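Local coordinates for membrane lipoprotein TpN32 (PDB 1XS5), which binds L-methionine in a cleft between two lobes and probably serves as a periplasmic substrate-binding lipoprotein of the NlpA family, at residues F57-H62 against D109-A114; G8-P13 against T38-L43; M63-Q68 against G133-V138; V77-V82 against A195-L200. All blocks are in the same frame, centred on the assembly; numbering follows the deposited sequence.

Contact 1: F57-H62 against D109-A114; sequences FQHVPH and DSSNEA. With MET (methionine), chain B.
His-59 on one lobe and Asn-112 on the other meet beside the thioether of the bound methionine, in the interlobe cleft of a periplasmic binding protein fold. At Phe-57 the chain turns a corner; its backbone O lies 3.3 Å from MET CB, while the ring approaches MET CE obliquely. Gln-58 lays its CB over the centre of the Phe-57 ring and touches MET CE with the same carbon. Its amide turns to His-62, where OE1 accepts a hydrogen bond from His-62 ND1, lying in the plane of the imidazole, and NE2 is held by Asn-44. His-59 makes the polar link across the cleft. NE2 donates almost straight (169°) to Asn-112 OD1 at 2.8 Å, with the amide and ring planes 60° apart. MET SD sits over one face of this ring, displaced to its rim, 3.4 Å from His-59 NE2. The other ring nitrogen, ND1, caps helix 60-70 by accepting from His-62 N, so both nitrogens are engaged and the ring's rotation is fixed. Pro-61 packs its CB and carbonyl on Ser-111 CB. His-62 swings its ring anti to its backbone N (chi1 -177°), which puts one face against MET CE, 3.6 Å above the ring centre. Ser-111 OG wedges between His-62 CA and His-59 CE1. Asp-109, the N-cap residue of helix 110-122, meets His-62 CD2 at the ring edge, and the syn lone pair of Asp-109 OD2 receives Asn-112 ND2 at 2.7 Å.

Contact 2: G8-P13 against T38-L43; sequences GVLSEP and TNYVAL. With MET (methionine), chain B.
The Tyr-40 ring carries the methyl of the bound methionine over one face, MET CE lying 3.6 Å above the plane and shifted to the rim, while Leu-10 CD2 meets the ring at its edge. In this periplasmic binding protein fold the contact joins the C-terminal end of strand 3-9 to the first turn of helix 40-49, beside the ligand cleft. The edge contact is close, 3.3 Å from Leu-10 CD2 to Tyr-40 CE1. In Leu-10, CG stands anti to the backbone N (chi1 -178°) and carries the branch toward the helix, where the methyls part: CD2 to the tyrosine, CD1 to the backbone of Thr-38 ahead of the helix. Its CB rests on Leu-43 CD1. Leu-43, one helical turn after Tyr-40, points from the helix at the strand and lays CD2 on the peptide between Gly-8 and Val-9, close on the glycine backbone at 3.5 Å from Gly-8 C. Phe-57 packs against both leucines, and Tyr-174 of helix 172-177 covers Leu-10 and Tyr-40. The Tyr-40 ring also meets His-62 edge-to-face, which probably helps to hold it against the ligand. Asn-39 is the N-cap of the helix: its OD1 accepts from Ala-42 N at 3.0 Å, the N-H lying above the carbonyl plane.

Contact 3: M63-Q68 against G133-V138; sequences MQQFNQ and GLFATV
Gln-65 lays its aliphatic part on the Phe-135 ring and turns its amide aside, NE2 hydrogen-bonding to Glu-69 OE1 one helical turn on. The bend at chi2 (-69°) leads the amide away from the loop. The ring projects from the loop 133-138 onto helix 60-70. Gln-65 CB lies over one face, 4.1 Å from the centroid of the Phe-135 ring and 28° off the normal, a CH-pi contact, with CG beside it toward the rim. Leu-134 CB covers the opposite face, so the phenyl is sandwiched between its own neighbour and the helix. Gln-68 NE2 comes to the edge in the ring plane, 3.7 Å from Phe-135 CE2, a van der Waals contact at the aromatic rim. One turn back from Gln-68, Gln-64 stretches out until OE1 reaches Leu-134 CD2 at 3.6 Å. A type I turn from Gly-133 to Ala-136 presents Leu-134 and Phe-135 together. Ser-110 and Ser-111 also touch the phenyl, which thus lies between helix 60-70 and helix 110-122. Glutamine methylenes and amides against apolar loop groups make this a contact of van der Waals and CH-pi forces, with little directional constraint, consistent with a junction between lobes that may move apart.

Contact 4: V77-V82 against A195-L200; sequences VGNVHV and AYANVL. With MET (methionine), chain B.
The amino-acid end of the methionine pocket is held by Asn-198, whose amide grips the ligand at two points: OD1 accepts from MET N at 2.9 Å, and ND2 donates to MET OXT at 2.9 Å, nearly straight (168°). OD1 also receives His-14 NE2, and ND2 makes a weak bond to Tyr-196 O, so three sound bonds and one weak one hold the amide's rotation. His-81 backs it from the neighbouring strand. Asn-198 CB lies over one face of that imidazole, 3.9 Å from the centroid and 19° off the normal, a CH-pi contact, while His-81 NE2 is hydrogen-bonded to Glu-83 OE2; Glu-83 is itself hydrogen-bonded to the methionine through OE1. Strands 74-82 and 198-203 run antiparallel in the mixed sheet of one lobe, and the pairing holds a classic beta bulge: Val-80 and His-81 both face Asn-198. Val-80 N donates to Asn-198 O, and Asn-198 N to His-81 O at 2.8 Å. Beyond the bulge Asn-79 stands beside Val-199, OD1 against CG1. Toward the far end Val-77 N bonds Leu-200 O at 3.0 Å, and Val-77 CG2 packs on Leu-200 CD2. At the cleft end Val-82 CG1 touches Ala-197 CB at 4.0 Å.

Contacts 1, 2 and 4 all touch the bound methionine, contacts 1 and 2 at its thioether end and contact 4 at its amino and carboxylate groups. All three reach the same mixed sheet: contact 1 meets contact 4 through a probable hydrogen bond between Gln-58 O and Val-199 N, 2.9 Å apart, and contact 2 through packing of Phe-57 CE2 on Tyr-40 CD1, 3.4 Å apart. Contacts 2 and 4 do not touch, their centres lying 15 Å apart on different sides of strand 54-59. Contact 3 continues contact 1 along helix 60-70, with centres 7 Å apart; Glu-113 OE2 and Val-138 N form a probable hydrogen bond between them. The Gln-65 side chain of contact 3 lies about 9 Å from the methionine.

Contact 1: F57-H62 against D109-A114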
loop_
_atom_site.group_PDB
_atom_site.type_symbol
_atom_site.label_atom_id
_atom_site.label_comp_id
_atom_site.label_asym_id
_atom_site.label_seq_id
_atom_site.Cartn_x
_atom_site.Cartn_y
_atom_site.Cartn_z
ATOM N N PHE A 57 7.544 -0.869 -0.701
ATOM C CA PHE A 57 6.233 -1.180 -1.304
ATOM C C PHE A 57 5.082 -1.402 -0.320
ATOM O O PHE A 57 3.950 -1.507 -0.752
ATOM C CB PHE A 57 6.320 -2.477 -2.120
ATOM C CG PHE A 57 6.266 -3.730 -1.259
ATOM C CD1 PHE A 57 7.382 -4.155 -0.540
ATOM C CD2 PHE A 57 5.091 -4.480 -1.176
ATOM C CE1 PHE A 57 7.334 -5.328 0.247
ATOM C CE2 PHE A 57 5.021 -5.640 -0.405
ATOM C CZ PHE A 57 6.148 -6.075 0.306
ATOM N N GLN A 58 5.365 -1.431 0.990
ATOM C CA GLN A 58 4.336 -1.795 1.948
ATOM C C GLN A 58 4.211 -0.833 3.120
ATOM O O GLN A 58 5.038 0.079 3.267
ATOM C CB GLN A 58 4.693 -3.175 2.519
ATOM C CG GLN A 58 5.904 -3.108 3.546
ATOM C CD GLN A 58 6.645 -4.450 3.768
ATOM O OE1 GLN A 58 6.071 -5.433 4.180
ATOM N NE2 GLN A 58 7.918 -4.455 3.494
ATOM N N HIS A 59 3.194 -1.083 3.953
ATOM C CA HIS A 59 3.021 -0.291 5.174
ATOM C C HIS A 59 3.419 -1.186 6.388
ATOM O O HIS A 59 3.671 -2.387 6.224
ATOM C CB HIS A 59 1.578 0.242 5.277
ATOM C CG HIS A 59 0.517 -0.762 4.957
ATOM N ND1 HIS A 59 0.337 -1.928 5.666
ATOM C CD2 HIS A 59 -0.470 -0.732 4.038
ATOM C CE1 HIS A 59 -0.716 -2.571 5.203
ATOM N NE2 HIS A 59 -1.225 -1.860 4.213
ATOM N N VAL A 60 3.497 -0.620 7.599
ATOM C CA VAL A 60 3.916 -1.424 8.733
ATOM C C VAL A 60 3.043 -2.648 9.094
ATOM O O VAL A 60 3.585 -3.705 9.441
ATOM C CB VAL A 60 4.184 -0.522 10.000
ATOM C CG1 VAL A 60 4.537 -1.407 11.188
ATOM C CG2 VAL A 60 5.383 0.405 9.721
ATOM N N PRO A 61 1.690 -2.521 9.051
ATOM C CA PRO A 61 0.864 -3.686 9.372
ATOM C C PRO A 61 1.179 -4.858 8.415
ATOM O O PRO A 61 1.168 -6.007 8.812
ATOM C CB PRO A 61 -0.574 -3.162 9.192
ATOM C CG PRO A 61 -0.472 -1.752 9.707
ATOM C CD PRO A 61 0.872 -1.278 9.061
ATOM N N HIS A 62 1.467 -4.558 7.153
ATOM C CA HIS A 62 1.792 -5.617 6.201
ATOM C C HIS A 62 3.127 -6.289 6.571
ATOM O O HIS A 62 3.240 -7.492 6.540
ATOM C CB HIS A 62 1.832 -5.051 4.775
ATOM C CG HIS A 62 2.097 -6.095 3.736
ATOM N ND1 HIS A 62 3.369 -6.470 3.369
ATOM C CD2 HIS A 62 1.253 -6.893 3.049
ATOM C CE1 HIS A 62 3.295 -7.455 2.489
ATOM N NE2 HIS A 62 2.019 -7.734 2.284
ATOM N N ASP A 109 -5.069 -10.091 1.113
ATOM C CA ASP A 109 -3.952 -10.301 2.049
ATOM C C ASP A 109 -4.473 -9.678 3.347
ATOM O O ASP A 109 -5.006 -8.562 3.364
ATOM C CB ASP A 109 -2.645 -9.669 1.575
ATOM C CG ASP A 109 -2.755 -8.167 1.382
ATOM O OD1 ASP A 109 -3.441 -7.731 0.445
ATOM O OD2 ASP A 109 -2.135 -7.434 2.174
ATOM N N SER A 110 -4.340 -10.408 4.449
ATOM C CA SER A 110 -4.987 -9.992 5.712
ATOM C C SER A 110 -4.840 -8.565 6.232
ATOM O O SER A 110 -5.825 -7.978 6.670
ATOM C CB SER A 110 -4.646 -10.999 6.834
ATOM O OG SER A 110 -3.282 -10.917 7.154
ATOM N N SER A 111 -3.665 -7.964 6.188
ATOM C CA SER A 111 -3.613 -6.596 6.711
ATOM C C SER A 111 -4.410 -5.593 5.829
ATOM O O SER A 111 -4.989 -4.640 6.351
ATOM C CB SER A 111 -2.163 -6.120 6.876
ATOM O OG SER A 111 -1.505 -5.960 5.642
ATOM N N ASN A 112 -4.435 -5.784 4.506
ATOM C CA ASN A 112 -5.206 -4.870 3.658
ATOM C C ASN A 112 -6.653 -5.263 3.589
ATOM O O ASN A 112 -7.506 -4.424 3.281
ATOM C CB ASN A 112 -4.574 -4.767 2.264
ATOM C CG ASN A 112 -3.272 -4.020 2.339
ATOM O OD1 ASN A 112 -3.287 -2.820 2.633
ATOM N ND2 ASN A 112 -2.130 -4.724 2.158
ATOM N N GLU A 113 -6.948 -6.536 3.872
ATOM C CA GLU A 113 -8.340 -6.977 3.901
ATOM C C GLU A 113 -8.994 -6.312 5.108
ATOM O O GLU A 113 -10.112 -5.805 4.996
ATOM C CB GLU A 113 -8.458 -8.492 4.095
ATOM C CG GLU A 113 -9.889 -8.977 3.977
ATOM C CD GLU A 113 -9.989 -10.502 3.864
ATOM O OE1 GLU A 113 -9.047 -11.149 3.339
ATOM O OE2 GLU A 113 -11.019 -11.042 4.296
ATOM N N ALA A 114 -8.316 -6.361 6.265
ATOM C CA ALA A 114 -8.860 -5.726 7.482
ATOM C C ALA A 114 -9.058 -4.241 7.254
ATOM O O ALA A 114 -10.038 -3.682 7.657
ATOM C CB ALA A 114 -7.885 -5.912 8.667
HETATM N N MET B . 0.940 0.841 -1.587
HETATM C CA MET B . 0.034 -0.060 -0.784
HETATM C C MET B . -0.989 0.707 0.082
HETATM O O MET B . -2.191 0.343 0.072
HETATM C CB MET B . 0.870 -0.970 0.143
HETATM C CG MET B . 0.037 -2.083 0.743
HETATM S SD MET B . 0.941 -3.164 1.876
HETATM C CE MET B . 1.798 -4.216 0.630
HETATM O OXT MET B . -0.570 1.666 0.768
#

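Contact 2: G8-P13 against T38-L43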
loop_
_atom_site.group_PDB
_atom_site.type_symbol
_atom_site.label_atom_id
_atom_site.label_comp_id
_atom_site.label_asym_id
_atom_site.label_seq_id
_atom_site.Cartn_x
_atom_site.Cartn_y
_atom_site.Cartn_z
ATOM N N GLY A 8 14.132 -3.281 -3.608
ATOM C CA GLY A 8 13.022 -3.942 -4.296
ATOM C C GLY A 8 11.800 -3.038 -4.400
ATOM O O GLY A 8 11.457 -2.316 -3.437
ATOM N N VAL A 9 11.155 -3.052 -5.562
ATOM C CA VAL A 9 9.937 -2.228 -5.764
ATOM C C VAL A 9 8.918 -3.115 -6.495
ATOM O O VAL A 9 9.307 -4.062 -7.175
ATOM C CB VAL A 9 10.276 -0.940 -6.612
ATOM C CG1 VAL A 9 10.490 -1.317 -8.088
ATOM C CG2 VAL A 9 9.180 0.116 -6.456
ATOM N N LEU A 10 7.632 -2.775 -6.371
ATOM C CA LEU A 10 6.537 -3.484 -6.986
ATOM C C LEU A 10 5.937 -2.731 -8.165
ATOM O O LEU A 10 5.613 -3.327 -9.189
ATOM C CB LEU A 10 5.430 -3.678 -5.930
ATOM C CG LEU A 10 4.142 -4.437 -6.254
ATOM C CD1 LEU A 10 4.468 -5.893 -6.553
ATOM C CD2 LEU A 10 3.238 -4.377 -5.019
ATOM N N SER A 11 5.762 -1.418 -8.014
ATOM C CA SER A 11 5.102 -0.638 -9.064
ATOM C C SER A 11 5.130 0.856 -8.774
ATOM O O SER A 11 5.763 1.331 -7.822
ATOM C CB SER A 11 3.614 -1.030 -9.104
ATOM O OG SER A 11 2.928 -0.490 -7.950
ATOM N N GLU A 12 4.411 1.587 -9.612
ATOM C CA GLU A 12 4.259 3.017 -9.396
ATOM C C GLU A 12 3.337 3.079 -8.179
ATOM O O GLU A 12 2.519 2.179 -7.977
ATOM C CB GLU A 12 3.585 3.651 -10.603
ATOM C CG GLU A 12 4.503 3.692 -11.839
ATOM C CD GLU A 12 5.807 4.471 -11.598
ATOM O OE1 GLU A 12 5.912 5.167 -10.574
ATOM O OE2 GLU A 12 6.739 4.402 -12.441
ATOM N N PRO A 13 3.401 4.159 -7.393
ATOM C CA PRO A 13 4.273 5.330 -7.564
ATOM C C PRO A 13 5.666 5.173 -6.961
ATOM O O PRO A 13 6.541 6.025 -7.161
ATOM C CB PRO A 13 3.487 6.422 -6.856
ATOM C CG PRO A 13 2.952 5.645 -5.612
ATOM C CD PRO A 13 2.411 4.380 -6.315
ATOM N N THR A 38 7.161 -8.935 -8.598
ATOM C CA THR A 38 5.755 -9.034 -8.945
ATOM C C THR A 38 4.850 -9.388 -7.779
ATOM O O THR A 38 3.637 -9.422 -7.922
ATOM C CB THR A 38 5.521 -10.106 -10.052
ATOM O OG1 THR A 38 5.802 -11.413 -9.525
ATOM C CG2 THR A 38 6.439 -9.877 -11.209
ATOM N N ASN A 39 5.399 -9.705 -6.622
ATOM C CA ASN A 39 4.489 -10.018 -5.534
ATOM C C ASN A 39 5.015 -9.672 -4.193
ATOM O O ASN A 39 6.225 -9.535 -4.017
ATOM C CB ASN A 39 3.987 -11.461 -5.576
ATOM C CG ASN A 39 5.054 -12.467 -5.288
ATOM O OD1 ASN A 39 5.301 -12.841 -4.129
ATOM N ND2 ASN A 39 5.697 -12.942 -6.354
ATOM N N TYR A 40 4.083 -9.475 -3.265
ATOM C CA TYR A 40 4.429 -9.048 -1.914
ATOM C C TYR A 40 5.419 -9.953 -1.141
ATOM O O TYR A 40 6.394 -9.469 -0.521
ATOM C CB TYR A 40 3.157 -8.885 -1.061
ATOM C CG TYR A 40 2.097 -7.896 -1.543
ATOM C CD1 TYR A 40 2.414 -6.786 -2.337
ATOM C CD2 TYR A 40 0.766 -8.025 -1.099
ATOM C CE1 TYR A 40 1.425 -5.815 -2.664
ATOM C CE2 TYR A 40 -0.238 -7.063 -1.431
ATOM C CZ TYR A 40 0.101 -5.962 -2.202
ATOM O OH TYR A 40 -0.867 -4.996 -2.414
ATOM N N VAL A 41 5.173 -11.251 -1.172
ATOM C CA VAL A 41 6.014 -12.166 -0.425
ATOM C C VAL A 41 7.435 -12.222 -0.960
ATOM O O VAL A 41 8.403 -12.191 -0.193
ATOM C CB VAL A 41 5.354 -13.563 -0.406
ATOM C CG1 VAL A 41 6.303 -14.592 0.240
ATOM C CG2 VAL A 41 4.010 -13.469 0.387
ATOM N N ALA A 42 7.558 -12.262 -2.279
ATOM C CA ALA A 42 8.894 -12.315 -2.873
ATOM C C ALA A 42 9.773 -11.124 -2.500
ATOM O O ALA A 42 11.014 -11.215 -2.347
ATOM C CB ALA A 42 8.743 -12.429 -4.387
ATOM N N LEU A 43 9.145 -9.958 -2.389
ATOM C CA LEU A 43 9.898 -8.760 -2.039
ATOM C C LEU A 43 10.462 -8.846 -0.621
ATOM O O LEU A 43 11.576 -8.407 -0.360
ATOM C CB LEU A 43 8.978 -7.515 -2.124
ATOM C CG LEU A 43 8.808 -6.898 -3.526
ATOM C CD1 LEU A 43 7.439 -6.217 -3.707
ATOM C CD2 LEU A 43 9.945 -5.878 -3.690
HETATM N N MET B . 0.940 0.841 -1.587
HETATM C CA MET B . 0.034 -0.060 -0.784
HETATM C C MET B . -0.989 0.707 0.082
HETATM O O MET B . -2.191 0.343 0.072
HETATM C CB MET B . 0.870 -0.970 0.143
HETATM C CG MET B . 0.037 -2.083 0.743
HETATM S SD MET B . 0.941 -3.164 1.876
HETATM C CE MET B . 1.798 -4.216 0.630
HETATM O OXT MET B . -0.570 1.666 0.768
#

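Contact 3: M63-Q68 against G133-V138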
loop_
_atom_site.group_PDB
_atom_site.type_symbol
_atom_site.label_atom_id
_atom_site.label_comp_id
_atom_site.label_asym_id
_atom_site.label_seq_id
_atom_site.Cartn_x
_atom_site.Cartn_y
_atom_site.Cartn_z
ATOM N N MET A 63 4.120 -5.484 6.902
ATOM C CA MET A 63 5.443 -5.942 7.303
ATOM C C MET A 63 5.314 -6.816 8.564
ATOM O O MET A 63 5.952 -7.890 8.677
ATOM C CB MET A 63 6.318 -4.718 7.612
ATOM C CG MET A 63 7.770 -5.064 7.856
ATOM S SD MET A 63 8.693 -3.683 8.539
ATOM C CE MET A 63 7.980 -3.580 10.239
ATOM N N GLN A 64 4.494 -6.348 9.514
ATOM C CA GLN A 64 4.265 -7.114 10.751
ATOM C C GLN A 64 3.637 -8.439 10.453
ATOM O O GLN A 64 4.051 -9.461 11.005
ATOM C CB GLN A 64 3.409 -6.306 11.748
ATOM C CG GLN A 64 4.223 -5.134 12.287
ATOM C CD GLN A 64 3.427 -4.145 13.124
ATOM O OE1 GLN A 64 2.205 -4.012 12.964
ATOM N NE2 GLN A 64 4.127 -3.414 14.011
ATOM N N GLN A 65 2.646 -8.447 9.565
ATOM C CA GLN A 65 2.014 -9.691 9.179
ATOM C C GLN A 65 3.093 -10.624 8.619
ATOM O O GLN A 65 3.147 -11.811 8.975
ATOM C CB GLN A 65 0.933 -9.422 8.110
ATOM C CG GLN A 65 -0.072 -10.562 7.823
ATOM C CD GLN A 65 0.531 -11.786 7.132
ATOM O OE1 GLN A 65 1.374 -11.668 6.219
ATOM N NE2 GLN A 65 0.082 -12.980 7.550
ATOM N N PHE A 66 3.951 -10.107 7.729
ATOM C CA PHE A 66 4.994 -10.973 7.156
ATOM C C PHE A 66 5.930 -11.515 8.239
ATOM O O PHE A 66 6.269 -12.705 8.219
ATOM C CB PHE A 66 5.839 -10.237 6.106
ATOM C CG PHE A 66 7.058 -11.009 5.656
ATOM C CD1 PHE A 66 6.977 -11.899 4.591
ATOM C CD2 PHE A 66 8.296 -10.843 6.316
ATOM C CE1 PHE A 66 8.127 -12.620 4.179
ATOM C CE2 PHE A 66 9.439 -11.552 5.916
ATOM C CZ PHE A 66 9.352 -12.446 4.846
ATOM N N ASN A 67 6.383 -10.653 9.146
ATOM C CA ASN A 67 7.263 -11.116 10.234
ATOM C C ASN A 67 6.624 -12.265 11.039
ATOM O O ASN A 67 7.281 -13.260 11.354
ATOM C CB ASN A 67 7.591 -9.968 11.189
ATOM C CG ASN A 67 8.628 -9.019 10.632
ATOM O OD1 ASN A 67 9.347 -9.358 9.703
ATOM N ND2 ASN A 67 8.721 -7.844 11.206
ATOM N N GLN A 68 5.334 -12.142 11.362
ATOM C CA GLN A 68 4.661 -13.185 12.111
ATOM C C GLN A 68 4.477 -14.485 11.340
ATOM O O GLN A 68 4.714 -15.581 11.874
ATOM C CB GLN A 68 3.282 -12.705 12.574
ATOM C CG GLN A 68 3.337 -11.737 13.734
ATOM C CD GLN A 68 1.950 -11.434 14.310
ATOM O OE1 GLN A 68 1.116 -12.334 14.439
ATOM N NE2 GLN A 68 1.708 -10.170 14.669
ATOM N N GLY A 133 -8.744 -7.169 15.589
ATOM C CA GLY A 133 -7.328 -6.948 15.395
ATOM C C GLY A 133 -6.918 -6.418 14.046
ATOM O O GLY A 133 -7.720 -6.220 13.142
ATOM N N LEU A 134 -5.617 -6.233 13.910
ATOM C CA LEU A 134 -5.021 -5.681 12.711
ATOM C C LEU A 134 -5.125 -6.577 11.469
ATOM O O LEU A 134 -5.043 -6.086 10.348
ATOM C CB LEU A 134 -3.554 -5.337 13.056
ATOM C CG LEU A 134 -2.759 -4.306 12.251
ATOM C CD1 LEU A 134 -3.447 -2.946 12.307
ATOM C CD2 LEU A 134 -1.341 -4.208 12.832
ATOM N N PHE A 135 -5.291 -7.888 11.658
ATOM C CA PHE A 135 -5.375 -8.829 10.523
ATOM C C PHE A 135 -6.750 -9.475 10.305
ATOM O O PHE A 135 -6.867 -10.586 9.759
ATOM C CB PHE A 135 -4.290 -9.906 10.660
ATOM C CG PHE A 135 -2.930 -9.343 10.913
ATOM C CD1 PHE A 135 -2.474 -8.236 10.190
ATOM C CD2 PHE A 135 -2.142 -9.836 11.947
ATOM C CE1 PHE A 135 -1.282 -7.623 10.495
ATOM C CE2 PHE A 135 -0.913 -9.211 12.259
ATOM C CZ PHE A 135 -0.493 -8.097 11.525
ATOM N N ALA A 136 -7.789 -8.753 10.716
ATOM C CA ALA A 136 -9.174 -9.186 10.600
ATOM C C ALA A 136 -9.556 -9.553 9.157
ATOM O O ALA A 136 -9.043 -8.946 8.191
ATOM C CB ALA A 136 -10.092 -8.058 11.118
ATOM N N THR A 137 -10.439 -10.549 9.005
ATOM C CA THR A 137 -10.905 -10.929 7.666
ATOM C C THR A 137 -12.420 -10.952 7.601
ATOM O O THR A 137 -13.098 -10.623 8.557
ATOM C CB THR A 137 -10.404 -12.330 7.237
ATOM O OG1 THR A 137 -10.856 -13.299 8.193
ATOM C CG2 THR A 137 -8.872 -12.355 7.118
ATOM N N VAL A 138 -12.956 -11.389 6.472
ATOM C CA VAL A 138 -14.385 -11.434 6.311
ATOM C C VAL A 138 -15.074 -12.285 7.388
ATOM O O VAL A 138 -16.247 -12.045 7.675
ATOM C CB VAL A 138 -14.773 -11.987 4.916
ATOM C CG1 VAL A 138 -14.296 -11.025 3.829
ATOM C CG2 VAL A 138 -14.141 -13.396 4.729
#

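Contact 4: V77-V82 against A195-L200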
loop_
_atom_site.group_PDB
_atom_site.type_symbol
_atom_site.label_atom_id
_atom_site.label_comp_id
_atom_site.label_asym_id
_atom_site.label_seq_id
_atom_site.Cartn_x
_atom_site.Cartn_y
_atom_site.Cartn_z
ATOM N N VAL A 77 12.537 1.734 8.508
ATOM C CA VAL A 77 13.504 2.751 8.903
ATOM C C VAL A 77 12.887 4.139 8.752
ATOM O O VAL A 77 13.514 5.141 9.084
ATOM C CB VAL A 77 14.834 2.688 8.099
ATOM C CG1 VAL A 77 15.438 1.312 8.232
ATOM C CG2 VAL A 77 14.615 3.067 6.625
ATOM N N GLY A 78 11.645 4.196 8.279
ATOM C CA GLY A 78 10.973 5.460 8.134
ATOM C C GLY A 78 9.728 5.498 7.265
ATOM O O GLY A 78 9.627 4.763 6.277
ATOM N N ASN A 79 8.772 6.349 7.658
ATOM C CA ASN A 79 7.558 6.546 6.868
ATOM C C ASN A 79 7.912 7.475 5.733
ATOM O O ASN A 79 8.600 8.452 5.927
ATOM C CB ASN A 79 6.446 7.225 7.673
ATOM C CG ASN A 79 6.044 6.430 8.851
ATOM O OD1 ASN A 79 5.948 5.196 8.787
ATOM N ND2 ASN A 79 5.813 7.111 9.957
ATOM N N VAL A 80 7.413 7.172 4.549
ATOM C CA VAL A 80 7.676 7.961 3.364
ATOM C C VAL A 80 6.426 8.674 2.806
ATOM O O VAL A 80 6.453 9.883 2.494
ATOM C CB VAL A 80 8.248 7.046 2.225
ATOM C CG1 VAL A 80 8.514 7.858 1.009
ATOM C CG2 VAL A 80 9.565 6.367 2.689
ATOM N N HIS A 81 5.339 7.931 2.609
ATOM C CA HIS A 81 4.152 8.544 2.051
ATOM C C HIS A 81 2.899 7.774 2.443
ATOM O O HIS A 81 3.019 6.684 2.975
ATOM C CB HIS A 81 4.254 8.613 0.527
ATOM C CG HIS A 81 4.071 7.291 -0.188
ATOM N ND1 HIS A 81 5.129 6.521 -0.623
ATOM C CD2 HIS A 81 2.949 6.648 -0.601
ATOM C CE1 HIS A 81 4.664 5.464 -1.278
ATOM N NE2 HIS A 81 3.346 5.516 -1.281
ATOM N N VAL A 82 1.732 8.375 2.193
ATOM C CA VAL A 82 0.426 7.768 2.487
ATOM C C VAL A 82 -0.328 7.667 1.156
ATOM O O VAL A 82 -0.215 8.557 0.323
ATOM C CB VAL A 82 -0.424 8.609 3.510
ATOM C CG1 VAL A 82 0.305 8.695 4.868
ATOM C CG2 VAL A 82 -0.711 10.016 2.957
ATOM N N ALA A 195 -2.028 5.756 9.355
ATOM C CA ALA A 195 -1.549 4.530 10.030
ATOM C C ALA A 195 -0.945 3.519 9.000
ATOM O O ALA A 195 -0.146 2.635 9.326
ATOM C CB ALA A 195 -2.695 3.869 10.762
ATOM N N TYR A 196 -1.355 3.670 7.753
ATOM C CA TYR A 196 -0.910 2.783 6.699
ATOM C C TYR A 196 0.121 3.421 5.791
ATOM O O TYR A 196 0.223 3.079 4.612
ATOM C CB TYR A 196 -2.148 2.286 5.945
ATOM C CG TYR A 196 -2.970 1.333 6.808
ATOM C CD1 TYR A 196 -2.612 -0.022 6.921
ATOM C CD2 TYR A 196 -4.080 1.782 7.540
ATOM C CE1 TYR A 196 -3.334 -0.894 7.723
ATOM C CE2 TYR A 196 -4.807 0.909 8.359
ATOM C CZ TYR A 196 -4.428 -0.429 8.439
ATOM O OH TYR A 196 -5.159 -1.317 9.210
ATOM N N ALA A 197 0.900 4.349 6.357
ATOM C CA ALA A 197 1.993 5.004 5.623
ATOM C C ALA A 197 2.952 3.909 5.108
ATOM O O ALA A 197 3.242 2.918 5.810
ATOM C CB ALA A 197 2.766 5.971 6.565
ATOM N N ASN A 198 3.428 4.099 3.876
ATOM C CA ASN A 198 4.349 3.167 3.229
ATOM C C ASN A 198 5.740 3.503 3.719
ATOM O O ASN A 198 6.125 4.677 3.812
ATOM C CB ASN A 198 4.248 3.308 1.718
ATOM C CG ASN A 198 2.999 2.600 1.149
ATOM O OD1 ASN A 198 3.047 2.032 0.056
ATOM N ND2 ASN A 198 1.876 2.629 1.902
ATOM N N VAL A 199 6.510 2.460 3.995
ATOM C CA VAL A 199 7.821 2.623 4.606
ATOM C C VAL A 199 8.963 1.963 3.840
ATOM O O VAL A 199 8.755 1.036 3.037
ATOM C CB VAL A 199 7.836 1.968 6.008
ATOM C CG1 VAL A 199 7.046 2.814 7.022
ATOM C CG2 VAL A 199 7.187 0.582 5.925
ATOM N N LEU A 200 10.175 2.431 4.132
ATOM C CA LEU A 200 11.384 1.880 3.527
ATOM C C LEU A 200 11.735 0.769 4.526
ATOM O O LEU A 200 11.856 1.031 5.714
ATOM C CB LEU A 200 12.469 2.952 3.483
ATOM C CG LEU A 200 13.780 2.432 2.885
ATOM C CD1 LEU A 200 13.487 1.922 1.434
ATOM C CD2 LEU A 200 14.852 3.560 2.905
HETATM N N MET B . 0.940 0.841 -1.587
HETATM C CA MET B . 0.034 -0.060 -0.784
HETATM C C MET B . -0.989 0.707 0.082
HETATM O O MET B . -2.191 0.343 0.072
HETATM C CB MET B . 0.870 -0.970 0.143
HETATM C CG MET B . 0.037 -2.083 0.743
HETATM S SD MET B . 0.941 -3.164 1.876
HETATM C CE MET B . 1.798 -4.216 0.630
HETATM O OXT MET B . -0.570 1.666 0.768
#